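Local coordinates for protein glutathione S-transferase 1 (Ascaris suum, PDB 4Q5F) that conjugates reduced glutathione to a wide range of hydrophobic electrophiles, of both foreign and internal origin, and can also act as a glutathione peroxidase, at residues 83-88 and 95-100; 157-160 and 164-167; 33-36 and 40-43; 71-74 and 78-81. One frame throughout, in Å; residues are numbered along the deposited sequence.

Contact 1. Residues 83-88 and 95-100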
loop_
_atom_site.group_PDB
_atom_site.type_symbol
_atom_site.label_atom_id
_atom_site.label_comp_id
_atom_site.label_asym_id
_atom_site.label_seq_id
_atom_site.Cartn_x
_atom_site.Cartn_y
_atom_site.Cartn_z
ATOM N N LEU B 83 -4.071 12.963 5.429
ATOM C CA LEU B 83 -4.289 14.323 4.954
ATOM C C LEU B 83 -5.567 14.416 4.134
ATOM O O LEU B 83 -6.342 15.361 4.279
ATOM C CB LEU B 83 -3.100 14.783 4.107
ATOM C CG LEU B 83 -1.929 15.424 4.853
ATOM C CD1 LEU B 83 -1.631 14.708 6.153
ATOM C CD2 LEU B 83 -0.689 15.446 3.972
ATOM N N GLY B 84 -5.775 13.433 3.267
ATOM C CA GLY B 84 -6.932 13.416 2.394
ATOM C C GLY B 84 -8.237 13.449 3.161
ATOM O O GLY B 84 -9.142 14.214 2.831
ATOM N N ARG B 85 -8.329 12.613 4.191
ATOM C CA ARG B 85 -9.534 12.531 5.006
ATOM C C ARG B 85 -9.726 13.791 5.840
ATOM O O ARG B 85 -10.849 14.265 6.008
ATOM C CB ARG B 85 -9.470 11.296 5.905
ATOM C CG ARG B 85 -9.718 10.006 5.148
ATOM C CD ARG B 85 -9.167 8.787 5.864
ATOM N NE ARG B 85 -9.954 8.428 7.040
ATOM C CZ ARG B 85 -10.120 7.184 7.485
ATOM N NH1 ARG B 85 -9.561 6.157 6.852
ATOM N NH2 ARG B 85 -10.855 6.961 8.567
ATOM N N GLN B 86 -8.627 14.333 6.354
ATOM C CA GLN B 86 -8.675 15.567 7.129
ATOM C C GLN B 86 -9.204 16.729 6.295
ATOM O O GLN B 86 -9.878 17.615 6.821
ATOM C CB GLN B 86 -7.283 15.917 7.663
ATOM C CG GLN B 86 -6.832 15.071 8.844
ATOM C CD GLN B 86 -7.697 15.271 10.070
ATOM O OE1 GLN B 86 -8.099 16.390 10.387
ATOM N NE2 GLN B 86 -7.995 14.181 10.768
ATOM N N PHE B 87 -8.901 16.718 4.998
ATOM C CA PHE B 87 -9.204 17.855 4.128
ATOM C C PHE B 87 -10.382 17.599 3.186
ATOM O O PHE B 87 -10.624 18.380 2.265
ATOM C CB PHE B 87 -7.974 18.233 3.296
ATOM C CG PHE B 87 -6.743 18.531 4.113
ATOM C CD1 PHE B 87 -6.831 18.798 5.472
ATOM C CD2 PHE B 87 -5.495 18.553 3.514
ATOM C CE1 PHE B 87 -5.696 19.072 6.213
ATOM C CE2 PHE B 87 -4.358 18.826 4.251
ATOM C CZ PHE B 87 -4.459 19.086 5.603
ATOM N N GLY B 88 -11.110 16.510 3.409
ATOM C CA GLY B 88 -12.256 16.187 2.578
ATOM C C GLY B 88 -11.886 15.918 1.130
ATOM O O GLY B 88 -12.636 16.265 0.217
ATOM N N MET B 95 -17.593 3.753 0.866
ATOM C CA MET B 95 -17.237 2.919 -0.277
ATOM C C MET B 95 -16.375 3.711 -1.254
ATOM O O MET B 95 -15.484 3.156 -1.892
ATOM C CB MET B 95 -18.486 2.381 -0.982
ATOM C CG MET B 95 -18.194 1.564 -2.237
ATOM S SD MET B 95 -17.032 0.212 -1.962
ATOM C CE MET B 95 -17.945 -0.787 -0.796
ATOM N N GLU B 96 -16.637 5.010 -1.363
ATOM C CA GLU B 96 -15.845 5.869 -2.236
ATOM C C GLU B 96 -14.413 5.970 -1.733
ATOM O O GLU B 96 -13.469 5.883 -2.519
ATOM C CB GLU B 96 -16.461 7.265 -2.342
ATOM C CG GLU B 96 -17.498 7.407 -3.448
ATOM C CD GLU B 96 -17.839 8.854 -3.753
ATOM O OE1 GLU B 96 -17.408 9.747 -2.994
ATOM O OE2 GLU B 96 -18.538 9.100 -4.757
ATOM N N GLU B 97 -14.256 6.158 -0.424
ATOM C CA GLU B 97 -12.934 6.204 0.191
ATOM C C GLU B 97 -12.156 4.934 -0.124
ATOM O O GLU B 97 -10.946 4.972 -0.347
ATOM C CB GLU B 97 -13.042 6.372 1.707
ATOM C CG GLU B 97 -13.541 7.735 2.163
ATOM C CD GLU B 97 -13.048 8.098 3.555
ATOM O OE1 GLU B 97 -11.824 8.008 3.798
ATOM O OE2 GLU B 97 -13.881 8.466 4.410
ATOM N N ALA B 98 -12.861 3.808 -0.137
ATOM C CA ALA B 98 -12.245 2.526 -0.443
ATOM C C ALA B 98 -11.843 2.462 -1.912
ATOM O O ALA B 98 -10.769 1.964 -2.246
ATOM C CB ALA B 98 -13.193 1.393 -0.099
ATOM N N GLN B 99 -12.707 2.969 -2.787
ATOM C CA GLN B 99 -12.417 2.994 -4.216
ATOM C C GLN B 99 -11.203 3.875 -4.494
ATOM O O GLN B 99 -10.409 3.583 -5.390
ATOM C CB GLN B 99 -13.625 3.498 -5.009
ATOM C CG GLN B 99 -14.820 2.552 -5.001
ATOM C CD GLN B 99 -14.529 1.222 -5.675
ATOM O OE1 GLN B 99 -13.643 1.118 -6.523
ATOM N NE2 GLN B 99 -15.279 0.196 -5.294
ATOM N N VAL B 100 -11.061 4.954 -3.726
ATOM C CA VAL B 100 -9.886 5.812 -3.824
ATOM C C VAL B 100 -8.651 5.011 -3.414
ATOM O O VAL B 100 -7.638 5.030 -4.108
ATOM C CB VAL B 100 -10.022 7.081 -2.940
ATOM C CG1 VAL B 100 -8.702 7.879 -2.893
ATOM C CG2 VAL B 100 -11.183 7.947 -3.434
#

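Contact 2. Residues 157-160 and 164-167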
loop_
_atom_site.group_PDB
_atom_site.type_symbol
_atom_site.label_atom_id
_atom_site.label_comp_id
_atom_site.label_asym_id
_atom_site.label_seq_id
_atom_site.Cartn_x
_atom_site.Cartn_y
_atom_site.Cartn_z
ATOM N N SER B 157 -16.839 11.150 -14.905
ATOM C CA SER B 157 -16.279 12.390 -14.394
ATOM C C SER B 157 -14.796 12.423 -14.752
ATOM O O SER B 157 -14.261 11.457 -15.299
ATOM C CB SER B 157 -16.466 12.470 -12.878
ATOM O OG SER B 157 -15.629 11.542 -12.213
ATOM N N GLU B 158 -14.130 13.524 -14.428
ATOM C CA GLU B 158 -12.734 13.724 -14.811
ATOM C C GLU B 158 -11.753 13.052 -13.847
ATOM O O GLU B 158 -10.544 13.099 -14.060
ATOM C CB GLU B 158 -12.428 15.224 -14.895
ATOM C CG GLU B 158 -12.919 16.005 -13.689
ATOM C CD GLU B 158 -14.267 16.667 -13.918
ATOM O OE1 GLU B 158 -14.347 17.582 -14.767
ATOM O OE2 GLU B 158 -15.244 16.271 -13.248
ATOM N N TYR B 159 -12.276 12.425 -12.796
ATOM C CA TYR B 159 -11.441 11.811 -11.762
ATOM C C TYR B 159 -11.713 10.319 -11.610
ATOM O O TYR B 159 -12.720 9.810 -12.101
ATOM C CB TYR B 159 -11.654 12.529 -10.428
ATOM C CG TYR B 159 -11.472 14.026 -10.545
ATOM C CD1 TYR B 159 -10.232 14.568 -10.853
ATOM C CD2 TYR B 159 -12.538 14.897 -10.363
ATOM C CE1 TYR B 159 -10.058 15.932 -10.973
ATOM C CE2 TYR B 159 -12.371 16.267 -10.481
ATOM C CZ TYR B 159 -11.127 16.776 -10.787
ATOM O OH TYR B 159 -10.945 18.135 -10.909
ATOM N N MET B 160 -10.800 9.627 -10.933
ATOM C CA MET B 160 -10.908 8.187 -10.738
ATOM C C MET B 160 -12.182 7.855 -9.983
ATOM O O MET B 160 -12.912 6.939 -10.359
ATOM C CB MET B 160 -9.692 7.655 -9.972
ATOM C CG MET B 160 -8.407 7.645 -10.783
ATOM S SD MET B 160 -8.529 6.583 -12.234
ATOM C CE MET B 160 -6.961 6.911 -13.028
ATOM N N SER B 164 -15.335 15.186 -7.905
ATOM C CA SER B 164 -14.318 16.148 -7.480
ATOM C C SER B 164 -13.000 15.448 -7.156
ATOM O O SER B 164 -12.967 14.240 -6.917
ATOM C CB SER B 164 -14.801 16.951 -6.270
ATOM O OG SER B 164 -14.923 16.131 -5.121
ATOM N N VAL B 165 -11.921 16.225 -7.144
ATOM C CA VAL B 165 -10.573 15.696 -6.974
ATOM C C VAL B 165 -10.384 15.013 -5.617
ATOM O O VAL B 165 -10.965 15.433 -4.615
ATOM C CB VAL B 165 -9.518 16.824 -7.148
ATOM C CG1 VAL B 165 -9.435 17.707 -5.899
ATOM C CG2 VAL B 165 -8.157 16.244 -7.490
ATOM N N THR B 166 -9.576 13.956 -5.601
ATOM C CA THR B 166 -9.199 13.273 -4.365
ATOM C C THR B 166 -7.676 13.212 -4.258
ATOM O O THR B 166 -6.968 13.578 -5.195
ATOM C CB THR B 166 -9.768 11.841 -4.302
ATOM O OG1 THR B 166 -9.194 11.044 -5.348
ATOM C CG2 THR B 166 -11.285 11.854 -4.443
ATOM N N TRP B 167 -7.173 12.746 -3.119
ATOM C CA TRP B 167 -5.731 12.712 -2.895
ATOM C C TRP B 167 -5.038 11.728 -3.831
ATOM O O TRP B 167 -3.882 11.927 -4.200
ATOM C CB TRP B 167 -5.409 12.371 -1.436
ATOM C CG TRP B 167 -5.884 11.018 -0.987
ATOM C CD1 TRP B 167 -7.050 10.732 -0.338
ATOM C CD2 TRP B 167 -5.197 9.768 -1.138
ATOM N NE1 TRP B 167 -7.133 9.386 -0.079
ATOM C CE2 TRP B 167 -6.007 8.772 -0.561
ATOM C CE3 TRP B 167 -3.976 9.398 -1.709
ATOM C CZ2 TRP B 167 -5.638 7.428 -0.538
ATOM C CZ3 TRP B 167 -3.612 8.063 -1.685
ATOM C CH2 TRP B 167 -4.439 7.095 -1.103
#

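Contact 3. Residues 33-36 and 40-43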
loop_
_atom_site.group_PDB
_atom_site.type_symbol
_atom_site.label_atom_id
_atom_site.label_comp_id
_atom_site.label_asym_id
_atom_site.label_seq_id
_atom_site.Cartn_x
_atom_site.Cartn_y
_atom_site.Cartn_z
ATOM N N ILE B 33 -1.198 17.641 -1.627
ATOM C CA ILE B 33 -2.450 17.534 -0.889
ATOM C C ILE B 33 -2.659 18.758 0.007
ATOM O O ILE B 33 -3.783 19.236 0.158
ATOM C CB ILE B 33 -2.504 16.231 -0.063
ATOM C CG1 ILE B 33 -2.492 15.021 -1.000
ATOM C CG2 ILE B 33 -3.766 16.176 0.792
ATOM C CD1 ILE B 33 -2.155 13.707 -0.325
ATOM N N PHE B 34 -1.580 19.264 0.601
ATOM C CA PHE B 34 -1.660 20.491 1.388
ATOM C C PHE B 34 -2.079 21.665 0.510
ATOM O O PHE B 34 -3.018 22.393 0.835
ATOM C CB PHE B 34 -0.315 20.828 2.033
ATOM C CG PHE B 34 0.009 20.004 3.243
ATOM C CD1 PHE B 34 -0.812 20.031 4.358
ATOM C CD2 PHE B 34 1.154 19.227 3.277
ATOM C CE1 PHE B 34 -0.509 19.280 5.477
ATOM C CE2 PHE B 34 1.465 18.476 4.393
ATOM C CZ PHE B 34 0.632 18.502 5.495
ATOM N N HIS B 35 -1.375 21.844 -0.601
ATOM C CA HIS B 35 -1.583 23.006 -1.455
ATOM C C HIS B 35 -2.971 23.023 -2.081
ATOM O O HIS B 35 -3.564 24.086 -2.247
ATOM C CB HIS B 35 -0.499 23.082 -2.528
ATOM C CG HIS B 35 0.788 23.662 -2.031
ATOM N ND1 HIS B 35 1.875 22.886 -1.686
ATOM C CD2 HIS B 35 1.153 24.943 -1.800
ATOM C CE1 HIS B 35 2.856 23.667 -1.276
ATOM N NE2 HIS B 35 2.446 24.920 -1.334
ATOM N N GLN B 36 -3.493 21.849 -2.420
ATOM C CA GLN B 36 -4.846 21.762 -2.954
ATOM C C GLN B 36 -5.835 22.285 -1.923
ATOM O O GLN B 36 -6.702 23.103 -2.229
ATOM C CB GLN B 36 -5.200 20.318 -3.316
ATOM C CG GLN B 36 -6.658 20.111 -3.724
ATOM C CD GLN B 36 -7.074 20.986 -4.887
ATOM O OE1 GLN B 36 -6.236 21.514 -5.617
ATOM N NE2 GLN B 36 -8.378 21.146 -5.068
ATOM N N LYS B 40 -1.716 25.369 5.381
ATOM C CA LYS B 40 -0.315 25.715 5.584
ATOM C C LYS B 40 0.390 24.642 6.407
ATOM O O LYS B 40 -0.214 24.015 7.278
ATOM C CB LYS B 40 -0.195 27.073 6.282
ATOM C CG LYS B 40 1.192 27.694 6.192
ATOM C CD LYS B 40 1.268 29.010 6.952
ATOM C CE LYS B 40 1.810 28.816 8.361
ATOM N NZ LYS B 40 1.005 27.852 9.164
ATOM N N PHE B 41 1.672 24.440 6.123
ATOM C CA PHE B 41 2.464 23.422 6.801
ATOM C C PHE B 41 3.939 23.745 6.630
ATOM O O PHE B 41 4.313 24.468 5.708
ATOM C CB PHE B 41 2.183 22.051 6.192
ATOM C CG PHE B 41 2.734 21.888 4.805
ATOM C CD1 PHE B 41 2.089 22.456 3.719
ATOM C CD2 PHE B 41 3.907 21.187 4.590
ATOM C CE1 PHE B 41 2.597 22.316 2.441
ATOM C CE2 PHE B 41 4.420 21.042 3.313
ATOM C CZ PHE B 41 3.764 21.608 2.238
ATOM N N GLU B 42 4.778 23.210 7.512
ATOM C CA GLU B 42 6.219 23.353 7.353
ATOM C C GLU B 42 6.743 22.318 6.370
ATOM O O GLU B 42 6.751 21.119 6.658
ATOM C CB GLU B 42 6.948 23.215 8.691
ATOM C CG GLU B 42 8.468 23.142 8.539
ATOM C CD GLU B 42 9.207 23.249 9.859
ATOM O OE1 GLU B 42 8.608 23.718 10.849
ATOM O OE2 GLU B 42 10.395 22.861 9.905
ATOM N N ASP B 43 7.175 22.791 5.208
ATOM C CA ASP B 43 7.765 21.926 4.201
ATOM C C ASP B 43 9.243 21.729 4.518
ATOM O O ASP B 43 10.115 22.294 3.854
ATOM C CB ASP B 43 7.582 22.537 2.809
ATOM C CG ASP B 43 7.965 21.581 1.692
ATOM O OD1 ASP B 43 8.277 20.407 1.983
ATOM O OD2 ASP B 43 7.939 22.003 0.517
#

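Contact 4. Residues 71-74 and 78-81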
loop_
_atom_site.group_PDB
_atom_site.type_symbol
_atom_site.label_atom_id
_atom_site.label_comp_id
_atom_site.label_asym_id
_atom_site.label_seq_id
_atom_site.Cartn_x
_atom_site.Cartn_y
_atom_site.Cartn_z
ATOM N N GLU B 71 3.124 14.637 17.098
ATOM C CA GLU B 71 3.041 13.196 16.867
ATOM C C GLU B 71 3.499 12.821 15.461
ATOM O O GLU B 71 3.135 13.470 14.481
ATOM C CB GLU B 71 1.627 12.671 17.113
ATOM C CG GLU B 71 1.542 11.151 17.018
ATOM C CD GLU B 71 0.199 10.594 17.452
ATOM O OE1 GLU B 71 -0.564 11.318 18.128
ATOM O OE2 GLU B 71 -0.089 9.426 17.115
ATOM N N VAL B 72 4.281 11.749 15.379
ATOM C CA VAL B 72 4.930 11.342 14.138
ATOM C C VAL B 72 4.173 10.214 13.441
ATOM O O VAL B 72 3.742 9.252 14.079
ATOM C CB VAL B 72 6.377 10.885 14.420
ATOM C CG1 VAL B 72 7.057 10.380 13.150
ATOM C CG2 VAL B 72 7.178 12.025 15.033
ATOM N N LEU B 73 4.024 10.349 12.126
ATOM C CA LEU B 73 3.398 9.328 11.291
ATOM C C LEU B 73 4.283 9.059 10.079
ATOM O O LEU B 73 4.620 9.981 9.333
ATOM C CB LEU B 73 2.012 9.789 10.834
ATOM C CG LEU B 73 1.275 8.886 9.838
ATOM C CD1 LEU B 73 0.817 7.590 10.496
ATOM C CD2 LEU B 73 0.098 9.629 9.229
ATOM N N ALA B 74 4.653 7.795 9.883
ATOM C CA ALA B 74 5.510 7.400 8.768
ATOM C C ALA B 74 4.683 6.774 7.648
ATOM O O ALA B 74 3.463 6.652 7.766
ATOM C CB ALA B 74 6.581 6.431 9.245
ATOM N N ALA B 78 -0.015 6.221 3.980
ATOM C CA ALA B 78 -0.749 6.502 5.206
ATOM C C ALA B 78 -0.843 8.011 5.405
ATOM O O ALA B 78 -1.848 8.519 5.899
ATOM C CB ALA B 78 -0.066 5.849 6.398
ATOM N N ILE B 79 0.211 8.721 5.012
ATOM C CA ILE B 79 0.236 10.177 5.113
ATOM C C ILE B 79 -0.754 10.802 4.133
ATOM O O ILE B 79 -1.502 11.709 4.497
ATOM C CB ILE B 79 1.658 10.738 4.864
ATOM C CG1 ILE B 79 2.598 10.287 5.984
ATOM C CG2 ILE B 79 1.639 12.264 4.784
ATOM C CD1 ILE B 79 4.066 10.547 5.708
ATOM N N TYR B 80 -0.754 10.319 2.892
ATOM C CA TYR B 80 -1.682 10.812 1.880
ATOM C C TYR B 80 -3.120 10.674 2.366
ATOM O O TYR B 80 -3.905 11.620 2.302
ATOM C CB TYR B 80 -1.544 10.026 0.574
ATOM C CG TYR B 80 -0.162 9.999 -0.043
ATOM C CD1 TYR B 80 0.769 10.994 0.219
ATOM C CD2 TYR B 80 0.204 8.973 -0.908
ATOM C CE1 TYR B 80 2.028 10.964 -0.355
ATOM C CE2 TYR B 80 1.457 8.933 -1.482
ATOM C CZ TYR B 80 2.363 9.931 -1.205
ATOM O OH TYR B 80 3.611 9.891 -1.779
ATOM N N ARG B 81 -3.453 9.482 2.850
ATOM C CA ARG B 81 -4.814 9.162 3.255
ATOM C C ARG B 81 -5.237 9.987 4.464
ATOM O O ARG B 81 -6.372 10.465 4.537
ATOM C CB ARG B 81 -4.929 7.670 3.577
ATOM C CG ARG B 81 -6.352 7.212 3.878
ATOM C CD ARG B 81 -6.452 5.697 4.002
ATOM N NE ARG B 81 -5.863 5.010 2.851
ATOM C CZ ARG B 81 -4.656 4.446 2.830
ATOM N NH1 ARG B 81 -3.874 4.457 3.906
ATOM N NH2 ARG B 81 -4.227 3.856 1.724
#

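Contact 1. Residues 83-88 and 95-100
Arg85 and Glu97 make the whole of this contact, and its close part is a single oxygen laid against a methylene chain. Glu97 OE1 sits 3.2 Å from Arg85 CG and 3.5 Å from Arg85 CD, so the carboxylate meets the aliphatic stem of the arginine before it meets the charged group. The two side chains cross at about a right angle, and the guanidinium and carboxylate planes stand 89° apart. The ionic part is correspondingly loose: Arg85 NE is 3.8 Å from Glu97 OE1, a long salt bridge in which the oxygen stands off the plane of the guanidinium, so the attraction is between charges and not a directed hydrogen bond. The arginine's stronger partner is across the dimer interface, where NH2 bridges to Glu97 of the second subunit, while OE1 of Glu97 here receives Arg85 of that subunit. The two reciprocal pairs therefore form a charge network between subunits, which probably offsets the close approach of the two Arg85 guanidinium groups. Only 73 Å² is buried between the segments, and the nearest CA atoms, those of Arg85 and Glu97, remain 8.6 Å apart. Ala90 touches both side chains from the loop linking helix 76-86 of the thioredoxin-like domain to helix 94-114 of the helical domain. Leu83 packs on helix 27-37 (Ala30, Ile33), and Val100 on helix 167-182 (Trp167, Ala168).

Contact 2. Residues 157-160 and 164-167
The Tyr159 ring is covered on both faces: backbone N of Val165 lies 3.3 Å above one, off-centre and nearer the ring's perimeter, and CG of the adjacent Glu158 lies at the same height over the opposite one. On the Val165 side the valine also brings its CB over the ring, 4.2 Å from the centroid and 22° off the normal, a CH-pi contact. Ser164 comes in obliquely through its backbone, with its C atom 3.3 Å from Tyr159 CD2; its own side chain starts away from the ring. CB of Tyr159 starts toward 164-167, and with CG anti to the carbonyl carbon (chi1 -52°) the ring lies with one face on the Ser164-Val165 peptide. No hydrogen bond joins the two segments. Beyond the pair, the ring of His199 meets that of Tyr159 at about 90°, and Leu203 touches both Tyr159 and Val165. The two segments are the limbs of the loop between helices 129-155 and 167-182 in the helical domain. Thr166 occupies the N-cap position, and its backbone N is hydrogen-bonded to Asp169 OD2, a pattern consistent with the N-capping box known in the GST fold at the start of this helix.

Contact 3. Residues 33-36 and 40-43
Within the beta-alpha-beta unit of the thioredoxin-like domain, formed by strand 16-21, helix 27-37 and strand 42-46, Phe34, His35 and Phe41 gather into an aromatic cluster where the helix returns to the sheet. Phe34 and Phe41 form an offset stack, their centroids 3.9 Å apart and their planes inclined by 15°. The overlap is uneven: Phe34 CD2 lies over the centre of the Phe41 ring, whereas Phe41 CG lies toward the rim of Phe34. The contact continues past the rings, because Phe41 CB stands 3.8 Å from the Phe34 centroid and almost on its normal, a CH-pi contact. Phe41 reaches this position with CG between its backbone N and carbonyl carbon (chi1 70°), which lays the ring over one face of Phe34. His35 meets the same phenylalanine differently. The planes are 83° apart and the centroids 5.8 Å apart, an offset edge-to-face pair in which Phe41 presents its edge. The imidazole is also tied to its own helix by a hydrogen bond from ND1 to Arg31 O, and its ring stacks with Trp209. Tyr16 and Leu18 of strand 16-21 touch Phe41 as well, joining the cluster to the neighbouring strand. No hydrogen bond crosses between the segments. The nearest approach of the histidine is through a carbon, His35 CE1, 4.0 Å from Phe41 CE1.

Contact 4. Residues 71-74 and 78-81
Leu73 and Ile79 account for most of the surface buried here, where strand 71-74, at one margin of the thioredoxin-like sheet, turns into helix 76-86. Their side chains run antiparallel alongside one another, with Leu73 CD2 4.1 Å from Ile79 CG1. CD2 is the branch of the leucine that does the touching, and it also lies 4.0 Å from Ala78 O on the helix backbone. CG stands opposite the leucine's backbone N (chi1 174°), and chi2 of 70° then puts CD2 at the helix. Ile79 answers with its longer arm: its CD1 methyl comes within 3.7 Å of Leu73 O, so a methyl packs against a strand carbonyl. Ala78, the third member, directs its CB toward the strand. All four touching residues are buried, with 168 Å² covered in total, and no hydrogen bond joins the segments. The glutathione site is adjacent: the Ile79 side chain and the bound glutathione are separated by about 6 Å, and Gln75, which lines that pocket, lies in the connection between strand and helix. At the dimer interface, Leu73 packs on Gln99 of the second subunit. The small side chain of Ala78 brings its CB to 3.9 Å from Ala74 O.

How the contacts relate
Contact 4 is wholly buried, aliphatic side chains against each other and against backbone carbonyls; contact 2 is mainly buried, a tyrosine on a peptide; contact 3 is partly buried and aromatic; contact 1 lies at the surface and pairs charged side chains, with only a long salt bridge inside it. Contacts 1 and 4 share helix 76-86, and both touch the second subunit. Contacts 3 and 4 each set a different helix against a different edge strand of the same sheet, and the helices meet where Ile33 CD1 lies 3.7 Å from Tyr80 CA. Trp167 of contact 2 helps join the thioredoxin-like and helical domains, packing on Ile33, Tyr80, Gly84 and Val100, thereby touching all three other contacts.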